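Local coordinates for protein citrate synthase (Metallosphaera sedula, PDB 6ABX) that probably catalyses the condensation of oxaloacetate with acetyl-CoA and water to give citrate and CoA, a step of the tricarboxylic acid cycle, at residues E76-F81 / S100-E105; N151-I156 / S164-L169; V171-H176 / L312-M317. All blocks are in the same frame, centred on the assembly; numbering follows the deposited sequence.

Contact 1. Residues E76-F81 / S100-E105; sequences EDISTF and SMMGLE
The ring of F81 and the thioether of M101 form a Met-aromatic contact. SD of M101 lies 4.7 Å from the ring centroid of F81, on a line 27° off the ring normal, so the approach is oblique. The other flat groups are two carboxylates, those of D77 and E105, with planes 72° apart. OD2 of D77 and OE2 of E105 come within 4.1 Å. Each carboxylate has a partner outside the pair: D77 makes a salt bridge to R84 of the second subunit, and E105 OE1 is hydrogen-bonded to S75. I78 lies between the helices. Its CG1 stands anti to the carbonyl carbon, and the chain runs past M101 in the opposite direction. CG1 of I78 meets CE of M101 at 3.8 Å. CD1 of I78 reaches OE1 of E105 at 3.6 Å and CB of M102 at 4.2 Å. M101 is bent at its last torsion, which brings its CE to 3.6 Å from the carbonyl O of D77. Cutting I78 back to an alanine would remove CG1 and CD1, and is likely to leave CE of M101 and CB of M102 without that apolar neighbour. The helices run nearly antiparallel, at 165°, and pack against the second subunit. Contacts between the segments are mainly apolar, without hydrogen bonds, and R84 of the second subunit probably offsets the charge of D77.

Contact 2. Residues N151-I156 / S164-L169; sequences NFLYMI and SDTRVL
L153 and L169 join two successive helices, 148-157 and 163-174, whose segments here cross at 113° with axes 10.1 Å apart. The two leucines reach toward each other tip to tip, with CG of L153 3.7 Å from CD2 of L169. CG of L169 lies anti to the backbone N (chi1 178°), and this carries its CD2 branch to the first helix. The same methyl also touches F152: CD2 of L169 lies 3.9 Å from CB of F152. Those two side chains cross at about a right angle, and the methyl meets the F152 ring obliquely. The CD1 methyl of L153 rests on the backbone of the second helix, 3.8 Å from the carbonyl O of D165. It also lies 4.0 Å from CB of D165. Both helices belong to the largely helical citrate synthase fold, and only a short link separates them. The polar ends of D165 and T166 have partners outside the contact: OD2 of D165 makes a salt bridge with R157 at the end of helix 148-157, and OG1 of T166 is hydrogen-bonded to the carbonyl O of S162 in the link. CD1 of L153 also comes within 4.2 Å of OG1 of T166. Beyond the pair, F152 packs on P124 and S128 of helix 112-134 and meets F319 edge-to-face. L169 continues onto F314 of helix 310-316.

Contact 3. Residues V171-H176 / L312-M317; sequences VSLMLH and LVFYAM
F314 puts its ring against S172, L173 and H176 and provides most of the touching surface of its segment. CZ of F314 is 3.8 Å from CB of S172, which meets the ring obliquely. CE1 of F314 lies 4.4 Å from CD2 of L173, also at a slant. H176 comes from another side: its CE1 sits at the edge of the F314 ring, near the ring plane, 4.2 Å from CE2 of F314. The two side chains slide past each other in opposite directions. Next to the ring, CG1 of V313 packs 3.4 Å from OG of S172. That hydroxyl is turned back along its own helix, beside the backbone N (chi1 -49°), and is hydrogen-bonded to the carbonyl O of V168.

The second shell holds the imidazole. ND1 of H176 donates to the carbonyl O of S172 over 2.8 Å. The bond is almost straight, at 170°, and the acceptor lies in the plane of the imidazole. The donor is tilted 27° from the carbonyl plane. The ND1 bond probably fixes the rotation of the imidazole. The backbone N of H176 bonds to the carbonyl O of L173. F328 adds an edge-to-face partner for H176, and F314 also packs on F324 and I327.

Further out, the carbonyl O of H176 is hydrogen-bonded to NE of R332, an oxaloacetate-binding residue. The side chains of H176 and R332 are about 5 Å apart, and that of R262, which also binds oxaloacetate, is close by. A bound citrate lies about 6 Å from the H176 side chain. The arrangement is consistent with a second shell behind the oxaloacetate site of citrate synthase, with H176 positioning R332 through its backbone.

From the N terminus, contact 1 comes first: helix 91-105 comes back against helix 76-85, at the subunit interface. Contact 2 follows and closes a short link between helices 148-157 and 163-174. Contact 3 then starts on the same helix 163-174 and closes the longest excursion, with 135 residues between its segments. The three lie in series, and none nests in or crosses another. Contact 1 stands apart, its centre 25 Å from that of contact 2 and 27 Å from that of contact 3. Contacts 2 and 3 touch, also through V168 and V313, so helix 163-174 ties helix 148-157 to helix 310-316 and the active-site region.

Contact 1. Residues E76-F81 / S100-E105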
loop_
_atom_site.group_PDB
_atom_site.type_symbol
_atom_site.label_atom_id
_atom_site.label_comp_id
_atom_site.label_asym_id
_atom_site.label_seq_id
_atom_site.Cartn_x
_atom_site.Cartn_y
_atom_site.Cartn_z
ATOM N N GLU A 76 22.570 -2.041 8.587
ATOM C CA GLU A 76 22.795 -1.221 9.772
ATOM C C GLU A 76 21.722 -0.126 9.923
ATOM O O GLU A 76 21.273 0.149 11.075
ATOM C CB GLU A 76 24.207 -0.609 9.712
ATOM C CG GLU A 76 25.234 -1.535 10.308
ATOM C CD GLU A 76 25.203 -1.623 11.826
ATOM O OE1 GLU A 76 24.745 -0.648 12.467
ATOM O OE2 GLU A 76 25.660 -2.653 12.365
ATOM N N ASP A 77 21.319 0.499 8.809
ATOM C CA ASP A 77 20.325 1.552 8.805
ATOM C C ASP A 77 19.019 1.012 9.404
ATOM O O ASP A 77 18.328 1.669 10.218
ATOM C CB ASP A 77 20.091 2.100 7.406
ATOM C CG ASP A 77 21.085 3.191 7.038
ATOM O OD1 ASP A 77 22.091 3.355 7.791
ATOM O OD2 ASP A 77 20.845 3.858 6.010
ATOM N N ILE A 78 18.677 -0.222 9.005
ATOM C CA ILE A 78 17.381 -0.812 9.407
ATOM C C ILE A 78 17.474 -1.219 10.872
ATOM O O ILE A 78 16.586 -0.910 11.610
ATOM C CB ILE A 78 16.926 -1.948 8.472
ATOM C CG1 ILE A 78 16.421 -1.335 7.161
ATOM C CG2 ILE A 78 15.868 -2.826 9.107
ATOM C CD1 ILE A 78 16.140 -2.328 6.069
ATOM N N SER A 79 18.580 -1.868 11.259
ATOM C CA SER A 79 18.689 -2.308 12.615
ATOM C C SER A 79 18.723 -1.108 13.552
ATOM O O SER A 79 18.126 -1.199 14.619
ATOM C CB SER A 79 19.831 -3.263 12.890
ATOM O OG SER A 79 21.083 -2.693 12.545
ATOM N N THR A 80 19.466 -0.044 13.199
ATOM C CA THR A 80 19.486 1.154 14.047
ATOM C C THR A 80 18.076 1.752 14.187
ATOM O O THR A 80 17.675 2.123 15.287
ATOM C CB THR A 80 20.515 2.202 13.604
ATOM O OG1 THR A 80 21.772 1.551 13.795
ATOM C CG2 THR A 80 20.427 3.477 14.417
ATOM N N PHE A 81 17.339 1.845 13.077
ATOM C CA PHE A 81 15.984 2.332 13.089
ATOM C C PHE A 81 15.087 1.532 14.043
ATOM O O PHE A 81 14.277 2.083 14.845
ATOM C CB PHE A 81 15.396 2.376 11.676
ATOM C CG PHE A 81 14.009 2.986 11.686
ATOM C CD1 PHE A 81 13.833 4.358 11.658
ATOM C CD2 PHE A 81 12.876 2.178 11.768
ATOM C CE1 PHE A 81 12.560 4.913 11.681
ATOM C CE2 PHE A 81 11.597 2.745 11.815
ATOM C CZ PHE A 81 11.446 4.107 11.776
ATOM N N SER A 100 9.872 -0.667 3.611
ATOM C CA SER A 100 10.054 0.474 2.705
ATOM C C SER A 100 11.544 0.780 2.521
ATOM O O SER A 100 12.019 0.976 1.401
ATOM C CB SER A 100 9.268 1.663 3.182
ATOM O OG SER A 100 9.350 2.749 2.234
ATOM N N MET A 101 12.291 0.770 3.627
ATOM C CA MET A 101 13.743 0.994 3.591
ATOM C C MET A 101 14.456 -0.125 2.840
ATOM O O MET A 101 15.353 0.138 2.056
ATOM C CB MET A 101 14.343 1.129 4.987
ATOM C CG MET A 101 13.881 2.317 5.703
ATOM S SD MET A 101 14.315 2.296 7.492
ATOM C CE MET A 101 16.099 2.441 7.433
ATOM N N MET A 102 14.038 -1.365 3.045
ATOM C CA MET A 102 14.604 -2.488 2.354
ATOM C C MET A 102 14.508 -2.309 0.829
ATOM O O MET A 102 15.476 -2.581 0.087
ATOM C CB MET A 102 13.832 -3.745 2.798
ATOM C CG MET A 102 14.614 -4.951 3.007
ATOM S SD MET A 102 13.343 -6.228 3.414
ATOM C CE MET A 102 13.245 -6.044 5.185
ATOM N N GLY A 103 13.332 -1.877 0.348
ATOM C CA GLY A 103 13.044 -1.616 -1.048
ATOM C C GLY A 103 13.940 -0.486 -1.591
ATOM O O GLY A 103 14.482 -0.579 -2.673
ATOM N N LEU A 104 14.063 0.600 -0.823
ATOM C CA LEU A 104 14.863 1.747 -1.165
ATOM C C LEU A 104 16.317 1.319 -1.322
ATOM O O LEU A 104 16.973 1.729 -2.265
ATOM C CB LEU A 104 14.711 2.787 -0.055
ATOM C CG LEU A 104 15.630 4.012 -0.114
ATOM C CD1 LEU A 104 15.490 4.774 -1.391
ATOM C CD2 LEU A 104 15.318 4.942 1.053
ATOM N N GLU A 105 16.760 0.405 -0.450
ATOM C CA GLU A 105 18.150 -0.024 -0.400
ATOM C C GLU A 105 18.463 -1.055 -1.504
ATOM O O GLU A 105 19.635 -1.261 -1.775
ATOM C CB GLU A 105 18.504 -0.534 1.014
ATOM C CG GLU A 105 18.552 0.554 2.075
ATOM C CD GLU A 105 18.500 0.174 3.568
ATOM O OE1 GLU A 105 18.721 -0.998 3.879
ATOM O OE2 GLU A 105 18.221 1.079 4.444
#

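Contact 2. Residues N151-I156 / S164-L169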
loop_
_atom_site.group_PDB
_atom_site.type_symbol
_atom_site.label_atom_id
_atom_site.label_comp_id
_atom_site.label_asym_id
_atom_site.label_seq_id
_atom_site.Cartn_x
_atom_site.Cartn_y
_atom_site.Cartn_z
ATOM N N ASN A 151 15.276 -20.776 13.833
ATOM C CA ASN A 151 16.001 -19.537 13.916
ATOM C C ASN A 151 15.136 -18.416 14.516
ATOM O O ASN A 151 15.654 -17.540 15.245
ATOM C CB ASN A 151 16.512 -19.070 12.552
ATOM C CG ASN A 151 17.288 -17.785 12.658
ATOM O OD1 ASN A 151 18.377 -17.784 13.256
ATOM N ND2 ASN A 151 16.790 -16.729 12.047
ATOM N N PHE A 152 13.849 -18.368 14.153
ATOM C CA PHE A 152 12.974 -17.313 14.619
ATOM C C PHE A 152 12.885 -17.371 16.165
ATOM O O PHE A 152 13.047 -16.351 16.859
ATOM C CB PHE A 152 11.584 -17.467 13.975
ATOM C CG PHE A 152 10.728 -16.224 13.929
ATOM C CD1 PHE A 152 11.016 -15.091 14.671
ATOM C CD2 PHE A 152 9.612 -16.192 13.116
ATOM C CE1 PHE A 152 10.226 -13.960 14.597
ATOM C CE2 PHE A 152 8.805 -15.066 13.076
ATOM C CZ PHE A 152 9.142 -13.937 13.762
ATOM N N LEU A 153 12.727 -18.567 16.696
ATOM C CA LEU A 153 12.663 -18.736 18.158
ATOM C C LEU A 153 14.017 -18.457 18.809
ATOM O O LEU A 153 14.094 -17.847 19.859
ATOM C CB LEU A 153 12.163 -20.130 18.514
ATOM C CG LEU A 153 10.695 -20.398 18.173
ATOM C CD1 LEU A 153 10.344 -21.840 18.463
ATOM C CD2 LEU A 153 9.784 -19.453 18.912
ATOM N N TYR A 154 15.094 -18.837 18.138
ATOM C CA TYR A 154 16.468 -18.564 18.608
ATOM C C TYR A 154 16.700 -17.052 18.738
ATOM O O TYR A 154 17.214 -16.567 19.729
ATOM C CB TYR A 154 17.481 -19.196 17.654
ATOM C CG TYR A 154 18.885 -18.698 17.825
ATOM C CD1 TYR A 154 19.607 -19.032 18.959
ATOM C CD2 TYR A 154 19.457 -17.831 16.924
ATOM C CE1 TYR A 154 20.879 -18.509 19.160
ATOM C CE2 TYR A 154 20.742 -17.330 17.092
ATOM C CZ TYR A 154 21.463 -17.697 18.212
ATOM O OH TYR A 154 22.726 -17.189 18.420
ATOM N N MET A 155 16.224 -16.273 17.778
ATOM C CA MET A 155 16.451 -14.849 17.782
ATOM C C MET A 155 15.638 -14.158 18.890
ATOM O O MET A 155 15.975 -13.052 19.272
ATOM C CB MET A 155 16.137 -14.226 16.430
ATOM C CG MET A 155 17.147 -14.625 15.325
ATOM S SD MET A 155 16.908 -13.696 13.808
ATOM C CE MET A 155 15.190 -14.128 13.481
ATOM N N ILE A 156 14.491 -14.722 19.287
ATOM C CA ILE A 156 13.703 -14.176 20.417
ATOM C C ILE A 156 14.306 -14.566 21.763
ATOM O O ILE A 156 14.306 -13.757 22.723
ATOM C CB ILE A 156 12.245 -14.700 20.299
ATOM C CG1 ILE A 156 11.582 -14.261 19.002
ATOM C CG2 ILE A 156 11.420 -14.280 21.497
ATOM C CD1 ILE A 156 11.246 -12.817 19.049
ATOM N N SER A 164 9.772 -29.536 19.615
ATOM C CA SER A 164 8.293 -29.408 19.705
ATOM C C SER A 164 7.884 -27.937 19.572
ATOM O O SER A 164 6.936 -27.643 18.878
ATOM C CB SER A 164 7.699 -30.028 20.951
ATOM O OG SER A 164 8.246 -29.429 22.107
ATOM N N ASP A 165 8.587 -27.007 20.227
ATOM C CA ASP A 165 8.284 -25.573 20.051
ATOM C C ASP A 165 8.492 -25.187 18.583
ATOM O O ASP A 165 7.671 -24.469 17.999
ATOM C CB ASP A 165 9.075 -24.667 21.007
ATOM C CG ASP A 165 8.498 -24.548 22.414
ATOM O OD1 ASP A 165 7.432 -25.144 22.665
ATOM O OD2 ASP A 165 9.081 -23.786 23.222
ATOM N N THR A 166 9.605 -25.610 18.000
ATOM C CA THR A 166 9.877 -25.286 16.614
ATOM C C THR A 166 8.731 -25.756 15.718
ATOM O O THR A 166 8.312 -25.008 14.821
ATOM C CB THR A 166 11.185 -25.903 16.131
ATOM O OG1 THR A 166 12.153 -25.310 17.007
ATOM C CG2 THR A 166 11.459 -25.631 14.673
ATOM N N ARG A 167 8.300 -27.009 15.893
ATOM C CA ARG A 167 7.278 -27.561 15.062
ATOM C C ARG A 167 5.978 -26.759 15.153
ATOM O O ARG A 167 5.312 -26.497 14.133
ATOM C CB ARG A 167 6.977 -28.999 15.491
ATOM C CG ARG A 167 5.958 -29.685 14.609
ATOM C CD ARG A 167 6.608 -30.031 13.298
ATOM N NE ARG A 167 5.733 -30.807 12.442
ATOM C CZ ARG A 167 5.639 -32.138 12.465
ATOM N NH1 ARG A 167 6.243 -32.846 13.414
ATOM N NH2 ARG A 167 4.963 -32.753 11.505
ATOM N N VAL A 168 5.585 -26.375 16.368
ATOM C CA VAL A 168 4.350 -25.584 16.574
ATOM C C VAL A 168 4.456 -24.237 15.857
ATOM O O VAL A 168 3.522 -23.839 15.159
ATOM C CB VAL A 168 3.986 -25.422 18.067
ATOM C CG1 VAL A 168 2.731 -24.585 18.183
ATOM C CG2 VAL A 168 3.780 -26.791 18.727
ATOM N N LEU A 169 5.605 -23.577 15.954
ATOM C CA LEU A 169 5.776 -22.287 15.244
ATOM C C LEU A 169 5.698 -22.517 13.729
ATOM O O LEU A 169 5.035 -21.746 12.976
ATOM C CB LEU A 169 7.101 -21.609 15.580
ATOM C CG LEU A 169 7.311 -20.301 14.828
ATOM C CD1 LEU A 169 6.193 -19.329 15.056
ATOM C CD2 LEU A 169 8.638 -19.662 15.218
#

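Contact 3. Residues V171-H176 / L312-M317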
loop_
_atom_site.group_PDB
_atom_site.type_symbol
_atom_site.label_atom_id
_atom_site.label_comp_id
_atom_site.label_asym_id
_atom_site.label_seq_id
_atom_site.Cartn_x
_atom_site.Cartn_y
_atom_site.Cartn_z
ATOM N N VAL A 171 4.176 -24.882 11.929
ATOM C CA VAL A 171 2.800 -25.061 11.512
ATOM C C VAL A 171 2.004 -23.751 11.601
ATOM O O VAL A 171 1.283 -23.393 10.609
ATOM C CB VAL A 171 2.121 -26.170 12.327
ATOM C CG1 VAL A 171 0.613 -26.243 12.042
ATOM C CG2 VAL A 171 2.776 -27.510 12.077
ATOM N N SER A 172 2.103 -23.013 12.728
ATOM C CA SER A 172 1.405 -21.792 12.843
ATOM C C SER A 172 1.734 -20.789 11.723
ATOM O O SER A 172 0.802 -20.151 11.185
ATOM C CB SER A 172 1.632 -21.176 14.207
ATOM O OG SER A 172 1.407 -22.146 15.196
ATOM N N LEU A 173 3.009 -20.695 11.288
ATOM C CA LEU A 173 3.367 -19.847 10.163
ATOM C C LEU A 173 2.814 -20.410 8.844
ATOM O O LEU A 173 2.225 -19.628 8.054
ATOM C CB LEU A 173 4.891 -19.695 10.087
ATOM C CG LEU A 173 5.532 -18.956 11.260
ATOM C CD1 LEU A 173 7.042 -19.068 11.195
ATOM C CD2 LEU A 173 5.075 -17.503 11.281
ATOM N N MET A 174 2.872 -21.747 8.607
ATOM C CA MET A 174 2.364 -22.289 7.312
ATOM C C MET A 174 0.873 -21.936 7.169
ATOM O O MET A 174 0.365 -21.580 6.085
ATOM C CB MET A 174 2.515 -23.839 7.209
ATOM C CG MET A 174 3.935 -24.294 7.031
ATOM S SD MET A 174 4.122 -26.128 6.806
ATOM C CE MET A 174 3.969 -26.661 8.488
ATOM N N LEU A 175 0.133 -21.967 8.281
ATOM C CA LEU A 175 -1.288 -21.709 8.313
ATOM C C LEU A 175 -1.651 -20.278 7.904
ATOM O O LEU A 175 -2.811 -20.090 7.523
ATOM C CB LEU A 175 -1.873 -21.963 9.699
ATOM C CG LEU A 175 -1.880 -23.426 10.141
ATOM C CD1 LEU A 175 -2.431 -23.586 11.552
ATOM C CD2 LEU A 175 -2.682 -24.267 9.193
ATOM N N HIS A 176 -0.708 -19.339 7.986
ATOM C CA HIS A 176 -0.901 -17.928 7.659
ATOM C C HIS A 176 -0.351 -17.509 6.284
ATOM O O HIS A 176 -0.440 -16.333 5.947
ATOM C CB HIS A 176 -0.303 -17.054 8.757
ATOM C CG HIS A 176 -1.098 -17.059 10.020
ATOM N ND1 HIS A 176 -0.932 -18.024 10.988
ATOM C CD2 HIS A 176 -2.041 -16.211 10.478
ATOM C CE1 HIS A 176 -1.781 -17.767 11.994
ATOM N NE2 HIS A 176 -2.514 -16.692 11.678
ATOM N N LEU A 312 -2.792 -16.719 21.142
ATOM C CA LEU A 312 -2.409 -17.504 22.300
ATOM C C LEU A 312 -1.204 -18.406 22.019
ATOM O O LEU A 312 -0.271 -18.505 22.819
ATOM C CB LEU A 312 -3.640 -18.292 22.772
ATOM C CG LEU A 312 -3.390 -19.285 23.896
ATOM C CD1 LEU A 312 -2.732 -18.589 25.065
ATOM C CD2 LEU A 312 -4.703 -19.926 24.302
ATOM N N VAL A 313 -1.178 -19.028 20.836
ATOM C CA VAL A 313 -0.030 -19.867 20.410
ATOM C C VAL A 313 1.250 -19.028 20.297
ATOM O O VAL A 313 2.258 -19.425 20.841
ATOM C CB VAL A 313 -0.346 -20.610 19.102
ATOM C CG1 VAL A 313 0.892 -21.215 18.460
ATOM C CG2 VAL A 313 -1.416 -21.667 19.327
ATOM N N PHE A 314 1.182 -17.867 19.657
ATOM C CA PHE A 314 2.379 -17.010 19.508
ATOM C C PHE A 314 2.821 -16.466 20.873
ATOM O O PHE A 314 4.006 -16.384 21.168
ATOM C CB PHE A 314 2.101 -15.907 18.497
ATOM C CG PHE A 314 2.071 -16.433 17.086
ATOM C CD1 PHE A 314 3.149 -17.108 16.560
ATOM C CD2 PHE A 314 0.981 -16.207 16.272
ATOM C CE1 PHE A 314 3.120 -17.601 15.261
ATOM C CE2 PHE A 314 0.963 -16.704 14.968
ATOM C CZ PHE A 314 2.009 -17.444 14.493
ATOM N N TYR A 315 1.859 -16.121 21.742
ATOM C CA TYR A 315 2.169 -15.704 23.101
ATOM C C TYR A 315 2.885 -16.828 23.863
ATOM O O TYR A 315 3.858 -16.554 24.603
ATOM C CB TYR A 315 0.890 -15.239 23.810
ATOM C CG TYR A 315 1.081 -14.833 25.250
ATOM C CD1 TYR A 315 1.779 -13.680 25.561
ATOM C CD2 TYR A 315 0.535 -15.552 26.291
ATOM C CE1 TYR A 315 1.972 -13.278 26.873
ATOM C CE2 TYR A 315 0.727 -15.173 27.621
ATOM C CZ TYR A 315 1.445 -14.032 27.907
ATOM O OH TYR A 315 1.631 -13.587 29.189
ATOM N N ALA A 316 2.418 -18.060 23.704
ATOM C CA ALA A 316 2.951 -19.241 24.370
ATOM C C ALA A 316 4.420 -19.444 23.973
ATOM O O ALA A 316 5.220 -19.939 24.742
ATOM C CB ALA A 316 2.120 -20.457 24.058
ATOM N N MET A 317 4.780 -19.018 22.773
ATOM C CA MET A 317 6.123 -19.206 22.337
ATOM C C MET A 317 7.061 -18.044 22.649
ATOM O O MET A 317 8.262 -18.191 22.404
ATOM C CB MET A 317 6.061 -19.540 20.861
ATOM C CG MET A 317 5.596 -20.970 20.827
ATOM S SD MET A 317 5.734 -21.692 19.259
ATOM C CE MET A 317 4.934 -20.392 18.326
#